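Local atomic coordinates of E3 ubiquitin ligase RavN (PDB entry 5MIY), a protein that acts as an E3 ubiquitin ligase effector of Legionella pneumophila, probably promoting transfer of ubiquitin to target proteins. Residues P7-P12 with E16-D21; S37-S42 with D51-A56; I68-N73 with I93-V98. All coordinates share one frame; numbering follows the deposited sequence.

Contact 1. Residues P7-P12 with E16-D21; sequences PTYFDP and EDTVLD
With CG between its backbone N and carbonyl carbon (chi1 65°), the Tyr-9 ring leans over the opposing strand, where Thr-18, its CG2 anti to the backbone N, runs alongside it. Thr-18 CB sits over one ring face, 4.0 Å from the centroid, in a CH-pi contact. Strands 8-11 and 16-19 form a twisted antiparallel beta hairpin, their directions 140° apart. Tyr-9 and Thr-18 are a hydrogen-bonded pair: Tyr-9 N gives to Thr-18 O at 2.9 Å, and Thr-18 N returns a bond to Tyr-9 O at 2.8 Å. Beyond the strand end, Leu-20 N reaches Pro-7 O at 2.8 Å in a nearly straight bond (173°). Phe-10 and Asp-17 share the other face, and Asp-17 OD1 lies in the ring plane, 3.6 Å from Phe-10 CD1. One water receives from Thr-18 OG1 and gives to Asp-11 OD2 and Glu-16 OE1, bridging two acidic side chains that would otherwise probably repel. Asp-11 OD2 is also bonded to Ser-42 OG. The hairpin packs through Tyr-9 on Ala-40 of strand 35-41 and through Leu-20 on Leu-67 and Ile-68 of helix 64-68.

Contact 2. Residues S37-S42 with D51-A56; sequences SIKAIS and DPTTHA
The backbones of residues 37-41 of strand 35-41 and the irregular loop 51-56 stay well apart, with Lys-39 CA and Asp-51 CA 8.3 Å from each other, and side chains bridge the gap. Lys-39 carries most of the contact. Its chain bends at chi2 (-62°) and is extended beyond, which lays the methylene groups across the Asp-51 carboxylate at about a right angle; CG comes within 3.7 Å of Asp-51 OD1. The ammonium group passes on to Thr-53, where NZ donates to OG1 at 2.8 Å, while Thr-54 CG2 meets the end of the lysine tip to tip. Lys-39 NZ remains 4.5 Å from Asp-51 OD2, beyond a salt bridge, although the opposite charges probably still attract.

The carboxylate also shapes its own loop and binds Tyr-27 of the neighbouring strand. Asp-51 OD2 takes two bonds: Thr-54 OG1 gives to its anti lone pair at 2.8 Å, and Thr-54 N approaches from above the carboxylate plane, 41° out of it, forming an Asx motif. Thr-54 OG1 in turn accepts from Ala-56 N at 3.1 Å, an ST turn, so the hydroxyl relays between carboxylate and backbone. The other carboxylate oxygen, Asp-51 OD1, is bonded to Tyr-27 OH, and the two oxygens are thereby held from different parts of the chain. Farther along the strand the chemistry becomes apolar, as Ile-41 CG2 touches Pro-52 CG at 4.3 Å.

Strand 35-41 is an outermost strand of the four-stranded antiparallel sheet, paired with strand 25-32. The loop, on its way to strand 58-61, folds against one face of these two strands, and Tyr-27 of strand 25-32 touches Lys-39, Ile-41 and Pro-52 alike.

Contact 3. Residues I68-N73 with I93-V98; sequences IDHSSN and IELFAV. With SO4 (sulfate ion), chain E.
Oxygen O2 of a sulfate ion, probably from the crystallisation liquor, is gripped by two side chains of 68-73: His-70 ND1 and Asn-73 ND2 each donate to it at 2.7 Å. The hydrogen bond from Asn-73 ND2 is nearly straight, at 173°, whereas that from the imidazole is more bent, and the sulfate lies at the edge of the histidine ring, its sulfur in the ring plane. Two successive type I turns, Ile-68 to Ser-71 and His-70 to Asn-73, bring the two donors to the same oxygen. Ser-71 OG gives to Ile-68 O at 3.0 Å and helps to close the first of them.

The far edge of the His-70 ring faces the end of helix 89-96. NE2 donates to Leu-95 O at 2.8 Å, a weak bond because the angle at hydrogen is only 126°. If both nitrogens carry hydrogen, as these contacts suggest, the ring may be positively charged, and the sulfate could help to stabilise it. Leu-95 also reaches back over the ring: its CG stands anti to the carbonyl carbon (chi1 -62°), which carries CD2 over one face of the imidazole, 4.2 Å from the centroid, in a CH-pi contact. The same methyl touches Asn-73 ND2 at 3.6 Å, so it packs against both side chains that hold the sulfate. Phe-96 adds a looser contact, CE1 to His-70 CD2.

The two turns follow directly on helix 64-68, and Ala-97, with positive phi, ends the helical course of 89-96. His-70 also rests on Leu-76 and Phe-96 on Ile-62, while Ser-71 meets Pro-7 just before strand 8-11.

In the fold
All three contacts are partly buried, but contact 2 lies about 4 Å from the centre of the chain, centre to centre, against 11 Å for contact 1 and 15 Å for contact 3. Contact 1 pairs strands through backbone bonds and buries the most surface; contacts 2 and 3 join loops to a strand and a helix mainly through side chains, one led by a lysine, the other by a histidine and a sulfate. The end of strand 35-41 links the first two, where Tyr-9 OH lies 3.4 Å from Ser-42 CA. Contact 1 meets contact 3 where Asp-21 C lies 3.7 Å from Ile-68 CD1, and contact 2 meets contact 3 through Ile-38 and Phe-96.

Contact 1. Residues P7-P12 with E16-D21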
ATOM      1  N   PRO A   7      -3.552   3.375  15.899  1.00 42.62           N
ATOM      2  CA  PRO A   7      -2.543   3.364  14.828  1.00 42.90           C
ATOM      3  C   PRO A   7      -3.049   4.126  13.611  1.00 46.41           C
ATOM      4  O   PRO A   7      -4.183   3.929  13.173  1.00 49.10           O
ATOM      5  CB  PRO A   7      -2.365   1.874  14.517  1.00 43.82           C
ATOM      6  CG  PRO A   7      -2.895   1.159  15.706  1.00 47.75           C
ATOM      7  CD  PRO A   7      -3.964   2.018  16.294  1.00 46.38           C
ATOM      8  N   THR A   8      -2.202   4.997  13.067  1.00 46.12           N
ATOM      9  CA  THR A   8      -2.558   5.767  11.881  1.00 47.98           C
ATOM     10  C   THR A   8      -1.508   5.596  10.790  1.00 48.81           C
ATOM     11  O   THR A   8      -0.380   5.150  11.030  1.00 49.71           O
ATOM     12  CB  THR A   8      -2.721   7.266  12.180  1.00 49.66           C
ATOM     13  OG1 THR A   8      -1.444   7.836  12.502  1.00 51.27           O
ATOM     14  CG2 THR A   8      -3.716   7.497  13.318  1.00 46.46           C
ATOM     15  N   TYR A   9      -1.909   5.960   9.575  1.00 46.60           N
ATOM     16  CA  TYR A   9      -1.017   6.041   8.434  1.00 47.90           C
ATOM     17  C   TYR A   9      -1.268   7.363   7.725  1.00 47.86           C
ATOM     18  O   TYR A   9      -2.383   7.892   7.753  1.00 46.55           O
ATOM     19  CB  TYR A   9      -1.227   4.868   7.461  1.00 45.32           C
ATOM     20  CG  TYR A   9      -2.593   4.835   6.787  1.00 43.23           C
ATOM     21  CD1 TYR A   9      -3.721   4.377   7.472  1.00 40.43           C
ATOM     22  CD2 TYR A   9      -2.748   5.245   5.457  1.00 42.40           C
ATOM     23  CE1 TYR A   9      -4.967   4.334   6.855  1.00 39.11           C
ATOM     24  CE2 TYR A   9      -3.983   5.200   4.832  1.00 40.26           C
ATOM     25  CZ  TYR A   9      -5.090   4.751   5.532  1.00 40.09           C
ATOM     26  OH  TYR A   9      -6.322   4.720   4.909  1.00 40.64           O
ATOM     27  N   PHE A  10      -0.219   7.904   7.107  1.00 47.20           N
ATOM     28  CA  PHE A  10      -0.366   9.097   6.274  1.00 47.80           C
ATOM     29  C   PHE A  10      -0.936   8.666   4.930  1.00 48.56           C
ATOM     30  O   PHE A  10      -0.215   8.149   4.074  1.00 52.74           O
ATOM     31  CB  PHE A  10       0.964   9.817   6.093  1.00 49.69           C
ATOM     32  CG  PHE A  10       0.837  11.133   5.372  1.00 51.65           C
ATOM     33  CD1 PHE A  10       0.391  12.258   6.046  1.00 53.33           C
ATOM     34  CD2 PHE A  10       1.135  11.235   4.018  1.00 51.43           C
ATOM     35  CE1 PHE A  10       0.258  13.474   5.388  1.00 54.17           C
ATOM     36  CE2 PHE A  10       1.009  12.446   3.358  1.00 53.77           C
ATOM     37  CZ  PHE A  10       0.570  13.566   4.041  1.00 54.09           C
ATOM     38  N   ASP A  11      -2.228   8.892   4.734  1.00 40.70           N
ATOM     39  CA  ASP A  11      -2.896   8.421   3.530  1.00 39.86           C
ATOM     40  C   ASP A  11      -2.470   9.268   2.341  1.00 43.66           C
ATOM     41  O   ASP A  11      -2.744  10.477   2.329  1.00 44.68           O
ATOM     42  CB  ASP A  11      -4.414   8.480   3.703  1.00 40.12           C
ATOM     43  CG  ASP A  11      -5.166   8.107   2.430  1.00 42.32           C
ATOM     44  OD1 ASP A  11      -4.682   7.242   1.671  1.00 43.92           O
ATOM     45  OD2 ASP A  11      -6.247   8.683   2.187  1.00 45.45           O
ATOM     46  N   PRO A  12      -1.814   8.696   1.327  1.00 44.26           N
ATOM     47  CA  PRO A  12      -1.429   9.519   0.170  1.00 43.69           C
ATOM     48  C   PRO A  12      -2.622  10.028  -0.612  1.00 43.23           C
ATOM     49  O   PRO A  12      -2.514  11.071  -1.273  1.00 45.18           O
ATOM     50  CB  PRO A  12      -0.574   8.569  -0.677  1.00 45.77           C
ATOM     51  CG  PRO A  12      -1.086   7.200  -0.321  1.00 43.39           C
ATOM     52  CD  PRO A  12      -1.474   7.273   1.135  1.00 41.89           C
ATOM     53  N   GLU A  16      -3.247  12.963   4.505  1.00 53.63           N
ATOM     54  CA  GLU A  16      -3.681  13.191   5.873  1.00 55.99           C
ATOM     55  C   GLU A  16      -3.454  11.925   6.689  1.00 54.09           C
ATOM     56  O   GLU A  16      -3.542  10.808   6.172  1.00 55.69           O
ATOM     57  CB  GLU A  16      -5.158  13.595   5.925  1.00 61.82           C
ATOM     58  CG  GLU A  16      -6.109  12.416   5.797  1.00 69.54           C
ATOM     59  CD  GLU A  16      -7.556  12.829   5.653  1.00 79.85           C
ATOM     60  OE1 GLU A  16      -8.414  11.929   5.508  1.00 83.97           O
ATOM     61  OE2 GLU A  16      -7.836  14.048   5.685  1.00 82.20           O
ATOM     62  N   ASP A  17      -3.169  12.114   7.969  1.00 51.77           N
ATOM     63  CA  ASP A  17      -3.099  10.984   8.886  1.00 49.48           C
ATOM     64  C   ASP A  17      -4.493  10.379   9.059  1.00 48.71           C
ATOM     65  O   ASP A  17      -5.474  11.102   9.265  1.00 50.82           O
ATOM     66  CB  ASP A  17      -2.519  11.428  10.231  1.00 53.75           C
ATOM     67  CG  ASP A  17      -1.025  11.745  10.153  1.00 54.89           C
ATOM     68  OD1 ASP A  17      -0.295  11.051   9.414  1.00 53.74           O
ATOM     69  OD2 ASP A  17      -0.575  12.686  10.836  1.00 58.52           O
ATOM     70  N   THR A  18      -4.576   9.050   8.968  1.00 47.38           N
ATOM     71  CA  THR A  18      -5.838   8.319   8.902  1.00 45.11           C
ATOM     72  C   THR A  18      -5.774   7.101   9.817  1.00 46.04           C
ATOM     73  O   THR A  18      -4.787   6.360   9.795  1.00 46.37           O
ATOM     74  CB  THR A  18      -6.125   7.863   7.459  1.00 47.65           C
ATOM     75  OG1 THR A  18      -6.195   9.004   6.588  1.00 50.46           O
ATOM     76  CG2 THR A  18      -7.433   7.058   7.380  1.00 43.06           C
ATOM     77  N   VAL A  19      -6.840   6.882  10.598  1.00 43.97           N
ATOM     78  CA  VAL A  19      -6.894   5.725  11.491  1.00 44.17           C
ATOM     79  C   VAL A  19      -6.896   4.443  10.667  1.00 42.88           C
ATOM     80  O   VAL A  19      -7.696   4.276   9.737  1.00 45.43           O
ATOM     81  CB  VAL A  19      -8.125   5.794  12.410  1.00 43.98           C
ATOM     82  CG1 VAL A  19      -8.390   4.439  13.055  1.00 44.80           C
ATOM     83  CG2 VAL A  19      -7.944   6.867  13.485  1.00 40.76           C
ATOM     84  N   LEU A  20      -5.994   3.526  11.014  1.00 41.10           N
ATOM     85  CA  LEU A  20      -5.923   2.229  10.364  1.00 43.87           C
ATOM     86  C   LEU A  20      -7.032   1.325  10.891  1.00 46.48           C
ATOM     87  O   LEU A  20      -7.196   1.183  12.106  1.00 53.45           O
ATOM     88  CB  LEU A  20      -4.550   1.615  10.630  1.00 42.07           C
ATOM     89  CG  LEU A  20      -4.220   0.188  10.211  1.00 46.71           C
ATOM     90  CD1 LEU A  20      -4.102   0.128   8.698  1.00 45.49           C
ATOM     91  CD2 LEU A  20      -2.915  -0.240  10.861  1.00 46.95           C
ATOM     92  N   ASP A  21      -7.810   0.726   9.989  1.00 45.23           N
ATOM     93  CA  ASP A  21      -8.818  -0.239  10.411  1.00 48.68           C
ATOM     94  C   ASP A  21      -8.893  -1.362   9.387  1.00 47.18           C
ATOM     95  O   ASP A  21      -8.098  -1.426   8.444  1.00 46.59           O
ATOM     96  CB  ASP A  21     -10.188   0.428  10.666  1.00 51.61           C
ATOM     97  CG  ASP A  21     -10.790   1.102   9.428  1.00 59.74           C
ATOM     98  OD1 ASP A  21     -10.395   0.787   8.288  1.00 61.20           O
ATOM     99  OD2 ASP A  21     -11.690   1.954   9.615  1.00 62.93           O
TER
HETATM  100  O   HOH W   1       0.348   8.446  10.176  1.00 54.01           O
HETATM  101  O   HOH W   2      -8.375   3.481   6.456  1.00 58.17           O
HETATM  102  O   HOH W   3      -7.859   9.240   4.388  1.00 53.15           O

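Contact 2. Residues S37-S42 with D51-A56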
ATOM      1  N   SER A  37       8.809  -1.975   1.439  1.00 58.17           N
ATOM      2  CA  SER A  37       8.102  -0.933   2.168  1.00 55.62           C
ATOM      3  C   SER A  37       6.634  -1.304   2.315  1.00 54.71           C
ATOM      4  O   SER A  37       5.999  -1.774   1.364  1.00 53.66           O
ATOM      5  CB  SER A  37       8.236   0.423   1.467  1.00 56.68           C
ATOM      6  OG  SER A  37       7.535   1.429   2.174  1.00 58.36           O
ATOM      7  N   ILE A  38       6.097  -1.083   3.509  1.00 51.97           N
ATOM      8  CA  ILE A  38       4.683  -1.309   3.779  1.00 50.76           C
ATOM      9  C   ILE A  38       3.899  -0.042   3.437  1.00 49.81           C
ATOM     10  O   ILE A  38       4.236   1.057   3.894  1.00 52.69           O
ATOM     11  CB  ILE A  38       4.471  -1.734   5.243  1.00 52.47           C
ATOM     12  CG1 ILE A  38       3.058  -2.277   5.438  1.00 53.63           C
ATOM     13  CG2 ILE A  38       4.804  -0.606   6.209  1.00 54.90           C
ATOM     14  CD1 ILE A  38       2.879  -3.664   4.826  1.00 58.15           C
ATOM     15  N   LYS A  39       2.867  -0.187   2.608  1.00 46.28           N
ATOM     16  CA  LYS A  39       2.055   0.940   2.172  1.00 42.43           C
ATOM     17  C   LYS A  39       0.610   0.747   2.610  1.00 42.19           C
ATOM     18  O   LYS A  39       0.107  -0.377   2.671  1.00 43.74           O
ATOM     19  CB  LYS A  39       2.106   1.115   0.646  1.00 42.59           C
ATOM     20  CG  LYS A  39       3.512   1.274   0.090  1.00 44.49           C
ATOM     21  CD  LYS A  39       4.195   2.519   0.652  1.00 46.02           C
ATOM     22  CE  LYS A  39       5.533   2.755  -0.030  1.00 46.98           C
ATOM     23  NZ  LYS A  39       6.200   4.011   0.412  1.00 47.80           N
ATOM     24  N   ALA A  40      -0.057   1.856   2.909  1.00 41.17           N
ATOM     25  CA  ALA A  40      -1.467   1.839   3.265  1.00 40.74           C
ATOM     26  C   ALA A  40      -2.168   2.980   2.542  1.00 40.76           C
ATOM     27  O   ALA A  40      -1.680   4.115   2.557  1.00 43.24           O
ATOM     28  CB  ALA A  40      -1.656   1.968   4.775  1.00 41.49           C
ATOM     29  N   ILE A  41      -3.300   2.682   1.902  1.00 36.50           N
ATOM     30  CA  ILE A  41      -4.081   3.694   1.186  1.00 36.60           C
ATOM     31  C   ILE A  41      -5.555   3.520   1.528  1.00 38.11           C
ATOM     32  O   ILE A  41      -6.007   2.427   1.888  1.00 38.70           O
ATOM     33  CB  ILE A  41      -3.854   3.637  -0.346  1.00 36.13           C
ATOM     34  CG1 ILE A  41      -4.387   2.331  -0.953  1.00 37.39           C
ATOM     35  CG2 ILE A  41      -2.373   3.815  -0.673  1.00 35.50           C
ATOM     36  CD1 ILE A  41      -4.102   2.195  -2.464  1.00 36.39           C
ATOM     37  N   SER A  42      -6.307   4.625   1.458  1.00 36.18           N
ATOM     38  CA  SER A  42      -7.718   4.550   1.815  1.00 40.87           C
ATOM     39  C   SER A  42      -8.560   3.976   0.684  1.00 41.19           C
ATOM     40  O   SER A  42      -9.619   3.397   0.941  1.00 44.80           O
ATOM     41  CB  SER A  42      -8.251   5.933   2.234  1.00 41.68           C
ATOM     42  OG  SER A  42      -8.040   6.933   1.238  1.00 42.55           O
ATOM     43  N   ASP A  51       1.618   2.454  -7.234  1.00 42.22           N
ATOM     44  CA  ASP A  51       1.597   2.884  -5.844  1.00 41.71           C
ATOM     45  C   ASP A  51       1.841   4.388  -5.771  1.00 42.53           C
ATOM     46  O   ASP A  51       2.767   4.889  -6.418  1.00 43.41           O
ATOM     47  CB  ASP A  51       2.663   2.135  -5.053  1.00 41.49           C
ATOM     48  CG  ASP A  51       2.866   2.710  -3.672  1.00 43.66           C
ATOM     49  OD1 ASP A  51       1.892   2.726  -2.890  1.00 44.68           O
ATOM     50  OD2 ASP A  51       3.995   3.152  -3.372  1.00 48.52           O
ATOM     51  N   PRO A  52       1.038   5.137  -5.006  1.00 41.75           N
ATOM     52  CA  PRO A  52       1.189   6.608  -5.002  1.00 44.06           C
ATOM     53  C   PRO A  52       2.581   7.145  -4.656  1.00 49.21           C
ATOM     54  O   PRO A  52       3.066   8.047  -5.349  1.00 53.73           O
ATOM     55  CB  PRO A  52       0.135   7.041  -3.972  1.00 42.73           C
ATOM     56  CG  PRO A  52      -0.951   6.029  -4.132  1.00 39.51           C
ATOM     57  CD  PRO A  52      -0.226   4.710  -4.379  1.00 38.35           C
ATOM     58  N   THR A  53       3.240   6.636  -3.609  1.00 50.50           N
ATOM     59  CA  THR A  53       4.484   7.260  -3.162  1.00 48.76           C
ATOM     60  C   THR A  53       5.731   6.736  -3.870  1.00 51.60           C
ATOM     61  O   THR A  53       6.742   7.446  -3.915  1.00 55.88           O
ATOM     62  CB  THR A  53       4.666   7.092  -1.647  1.00 49.74           C
ATOM     63  OG1 THR A  53       4.738   5.700  -1.309  1.00 53.18           O
ATOM     64  CG2 THR A  53       3.513   7.746  -0.888  1.00 45.41           C
ATOM     65  N   THR A  54       5.711   5.518  -4.414  1.00 51.64           N
ATOM     66  CA  THR A  54       6.886   4.975  -5.088  1.00 52.78           C
ATOM     67  C   THR A  54       6.682   4.753  -6.577  1.00 55.53           C
ATOM     68  O   THR A  54       7.668   4.521  -7.289  1.00 58.38           O
ATOM     69  CB  THR A  54       7.318   3.638  -4.460  1.00 52.52           C
ATOM     70  OG1 THR A  54       6.360   2.618  -4.782  1.00 51.29           O
ATOM     71  CG2 THR A  54       7.475   3.754  -2.942  1.00 51.28           C
ATOM     72  N   HIS A  55       5.439   4.801  -7.059  1.00 54.37           N
ATOM     73  CA  HIS A  55       5.072   4.464  -8.431  1.00 53.58           C
ATOM     74  C   HIS A  55       5.445   3.029  -8.794  1.00 51.31           C
ATOM     75  O   HIS A  55       5.576   2.696  -9.976  1.00 51.04           O
ATOM     76  CB  HIS A  55       5.670   5.465  -9.427  1.00 55.94           C
ATOM     77  CG  HIS A  55       5.051   6.827  -9.337  1.00 63.29           C
ATOM     78  ND1 HIS A  55       5.582   7.936  -9.961  1.00 69.76           N
ATOM     79  CD2 HIS A  55       3.940   7.256  -8.691  1.00 65.79           C
ATOM     80  CE1 HIS A  55       4.824   8.988  -9.706  1.00 71.64           C
ATOM     81  NE2 HIS A  55       3.822   8.602  -8.935  1.00 70.66           N
ATOM     82  N   ALA A  56       5.614   2.165  -7.794  1.00 48.98           N
ATOM     83  CA  ALA A  56       5.795   0.748  -8.064  1.00 45.95           C
ATOM     84  C   ALA A  56       4.539   0.177  -8.714  1.00 48.26           C
ATOM     85  O   ALA A  56       3.412   0.495  -8.318  1.00 47.88           O
ATOM     86  CB  ALA A  56       6.124  -0.009  -6.773  1.00 45.18           C
TER

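Contact 3. Residues I68-N73 with I93-V98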
ATOM      1  N   ILE A  68      -2.398  -4.371  11.676  1.00 48.61           N
ATOM      2  CA  ILE A  68      -2.983  -3.896  12.931  1.00 50.12           C
ATOM      3  C   ILE A  68      -2.439  -4.697  14.107  1.00 54.28           C
ATOM      4  O   ILE A  68      -2.148  -4.147  15.176  1.00 56.25           O
ATOM      5  CB  ILE A  68      -4.522  -3.970  12.872  1.00 47.12           C
ATOM      6  CG1 ILE A  68      -5.085  -2.972  11.854  1.00 43.10           C
ATOM      7  CG2 ILE A  68      -5.140  -3.723  14.263  1.00 49.95           C
ATOM      8  CD1 ILE A  68      -6.513  -3.271  11.466  1.00 44.93           C
ATOM      9  N   ASP A  69      -2.282  -6.007  13.924  1.00 53.89           N
ATOM     10  CA  ASP A  69      -1.816  -6.864  15.009  1.00 56.18           C
ATOM     11  C   ASP A  69      -0.349  -6.645  15.346  1.00 56.79           C
ATOM     12  O   ASP A  69       0.119  -7.178  16.362  1.00 57.68           O
ATOM     13  CB  ASP A  69      -2.066  -8.325  14.653  1.00 61.37           C
ATOM     14  CG  ASP A  69      -3.522  -8.712  14.806  1.00 70.63           C
ATOM     15  OD1 ASP A  69      -4.268  -7.946  15.451  1.00 71.88           O
ATOM     16  OD2 ASP A  69      -3.923  -9.777  14.289  1.00 75.59           O
ATOM     17  N   HIS A  70       0.377  -5.881  14.529  1.00 55.25           N
ATOM     18  CA  HIS A  70       1.755  -5.495  14.804  1.00 58.13           C
ATOM     19  C   HIS A  70       1.875  -4.017  15.156  1.00 59.53           C
ATOM     20  O   HIS A  70       2.949  -3.432  14.986  1.00 60.56           O
ATOM     21  CB  HIS A  70       2.651  -5.814  13.606  1.00 60.98           C
ATOM     22  CG  HIS A  70       2.908  -7.277  13.405  1.00 64.86           C
ATOM     23  ND1 HIS A  70       3.597  -8.046  14.319  1.00 66.51           N
ATOM     24  CD2 HIS A  70       2.580  -8.107  12.387  1.00 65.34           C
ATOM     25  CE1 HIS A  70       3.675  -9.288  13.876  1.00 66.67           C
ATOM     26  NE2 HIS A  70       3.067  -9.351  12.704  1.00 67.73           N
ATOM     27  N   SER A  71       0.792  -3.403  15.647  1.00 61.21           N
ATOM     28  CA  SER A  71       0.750  -1.951  15.795  1.00 63.90           C
ATOM     29  C   SER A  71       1.685  -1.430  16.882  1.00 66.61           C
ATOM     30  O   SER A  71       1.984  -0.232  16.900  1.00 68.65           O
ATOM     31  CB  SER A  71      -0.680  -1.493  16.079  1.00 63.50           C
ATOM     32  OG  SER A  71      -1.222  -2.154  17.207  1.00 65.19           O
ATOM     33  N   SER A  72       2.155  -2.292  17.781  1.00 66.75           N
ATOM     34  CA  SER A  72       3.117  -1.902  18.802  1.00 68.06           C
ATOM     35  C   SER A  72       4.554  -2.243  18.424  1.00 68.25           C
ATOM     36  O   SER A  72       5.464  -1.997  19.222  1.00 70.27           O
ATOM     37  CB  SER A  72       2.767  -2.570  20.133  1.00 70.81           C
ATOM     38  OG  SER A  72       2.655  -3.971  19.963  1.00 74.30           O
ATOM     39  N   ASN A  73       4.780  -2.812  17.243  1.00 67.06           N
ATOM     40  CA  ASN A  73       6.124  -3.183  16.817  1.00 67.14           C
ATOM     41  C   ASN A  73       6.867  -1.938  16.348  1.00 67.35           C
ATOM     42  O   ASN A  73       6.426  -1.261  15.412  1.00 66.89           O
ATOM     43  CB  ASN A  73       6.059  -4.231  15.709  1.00 67.96           C
ATOM     44  CG  ASN A  73       7.391  -4.916  15.478  1.00 68.57           C
ATOM     45  OD1 ASN A  73       8.390  -4.266  15.170  1.00 68.81           O
ATOM     46  ND2 ASN A  73       7.412  -6.236  15.626  1.00 65.47           N
ATOM     47  N   ILE A  93       9.276 -11.718   6.150  1.00 58.27           N
ATOM     48  CA  ILE A  93       8.837 -13.073   6.461  1.00 60.10           C
ATOM     49  C   ILE A  93       8.410 -13.176   7.922  1.00 57.96           C
ATOM     50  O   ILE A  93       7.390 -13.799   8.239  1.00 57.62           O
ATOM     51  CB  ILE A  93       9.945 -14.085   6.119  1.00 65.13           C
ATOM     52  CG1 ILE A  93      10.300 -14.002   4.631  1.00 67.24           C
ATOM     53  CG2 ILE A  93       9.512 -15.497   6.481  1.00 66.79           C
ATOM     54  CD1 ILE A  93      11.620 -14.664   4.287  1.00 68.22           C
ATOM     55  N   GLU A  94       9.165 -12.544   8.827  1.00 59.04           N
ATOM     56  CA  GLU A  94       8.870 -12.670  10.254  1.00 65.09           C
ATOM     57  C   GLU A  94       7.573 -11.957  10.615  1.00 63.19           C
ATOM     58  O   GLU A  94       6.780 -12.462  11.418  1.00 61.13           O
ATOM     59  CB  GLU A  94      10.029 -12.116  11.082  1.00 72.86           C
ATOM     60  CG  GLU A  94      11.304 -12.942  10.995  1.00 82.48           C
ATOM     61  CD  GLU A  94      12.555 -12.123  11.272  1.00 90.90           C
ATOM     62  OE1 GLU A  94      13.654 -12.562  10.866  1.00 93.61           O
ATOM     63  OE2 GLU A  94      12.439 -11.043  11.895  1.00 93.15           O
ATOM     64  N   LEU A  95       7.339 -10.785  10.024  1.00 59.41           N
ATOM     65  CA  LEU A  95       6.179  -9.983  10.389  1.00 57.64           C
ATOM     66  C   LEU A  95       4.915 -10.438   9.663  1.00 57.08           C
ATOM     67  O   LEU A  95       3.839 -10.480  10.268  1.00 60.16           O
ATOM     68  CB  LEU A  95       6.462  -8.507  10.107  1.00 58.07           C
ATOM     69  CG  LEU A  95       7.613  -7.866  10.888  1.00 59.66           C
ATOM     70  CD1 LEU A  95       8.101  -6.588  10.218  1.00 59.46           C
ATOM     71  CD2 LEU A  95       7.203  -7.595  12.333  1.00 61.85           C
ATOM     72  N   PHE A  96       5.019 -10.795   8.378  1.00 54.82           N
ATOM     73  CA  PHE A  96       3.835 -11.028   7.561  1.00 55.53           C
ATOM     74  C   PHE A  96       3.742 -12.423   6.947  1.00 57.64           C
ATOM     75  O   PHE A  96       2.738 -12.719   6.287  1.00 60.90           O
ATOM     76  CB  PHE A  96       3.755  -9.959   6.452  1.00 52.65           C
ATOM     77  CG  PHE A  96       3.831  -8.548   6.980  1.00 53.83           C
ATOM     78  CD1 PHE A  96       2.773  -8.005   7.703  1.00 56.34           C
ATOM     79  CD2 PHE A  96       4.966  -7.777   6.782  1.00 54.13           C
ATOM     80  CE1 PHE A  96       2.841  -6.712   8.208  1.00 53.58           C
ATOM     81  CE2 PHE A  96       5.041  -6.480   7.279  1.00 56.09           C
ATOM     82  CZ  PHE A  96       3.976  -5.949   7.996  1.00 54.72           C
ATOM     83  N   ALA A  97       4.739 -13.290   7.150  1.00 55.81           N
ATOM     84  CA  ALA A  97       4.693 -14.682   6.682  1.00 56.70           C
ATOM     85  C   ALA A  97       4.602 -14.778   5.160  1.00 58.48           C
ATOM     86  O   ALA A  97       3.912 -15.643   4.614  1.00 56.65           O
ATOM     87  CB  ALA A  97       3.543 -15.455   7.334  1.00 59.87           C
ATOM     88  N   VAL A  98       5.307 -13.886   4.468  1.00 59.58           N
ATOM     89  CA  VAL A  98       5.398 -13.907   3.012  1.00 59.45           C
ATOM     90  C   VAL A  98       6.860 -13.762   2.625  1.00 61.58           C
ATOM     91  O   VAL A  98       7.534 -12.831   3.080  1.00 62.20           O
ATOM     92  CB  VAL A  98       4.576 -12.779   2.352  1.00 56.68           C
ATOM     93  CG1 VAL A  98       4.656 -12.897   0.833  1.00 55.90           C
ATOM     94  CG2 VAL A  98       3.130 -12.805   2.821  1.00 57.60           C
TER
HETATM   95  S   SO4 E 202       4.747  -7.375  17.728  0.86 87.23           S
HETATM   96  O1  SO4 E 202       5.719  -6.504  18.386  0.86 85.46           O
HETATM   97  O2  SO4 E 202       5.236  -7.723  16.397  0.86 87.50           O
HETATM   98  O3  SO4 E 202       3.467  -6.679  17.619  0.86 86.42           O
HETATM   99  O4  SO4 E 202       4.571  -8.598  18.506  0.86 86.67           O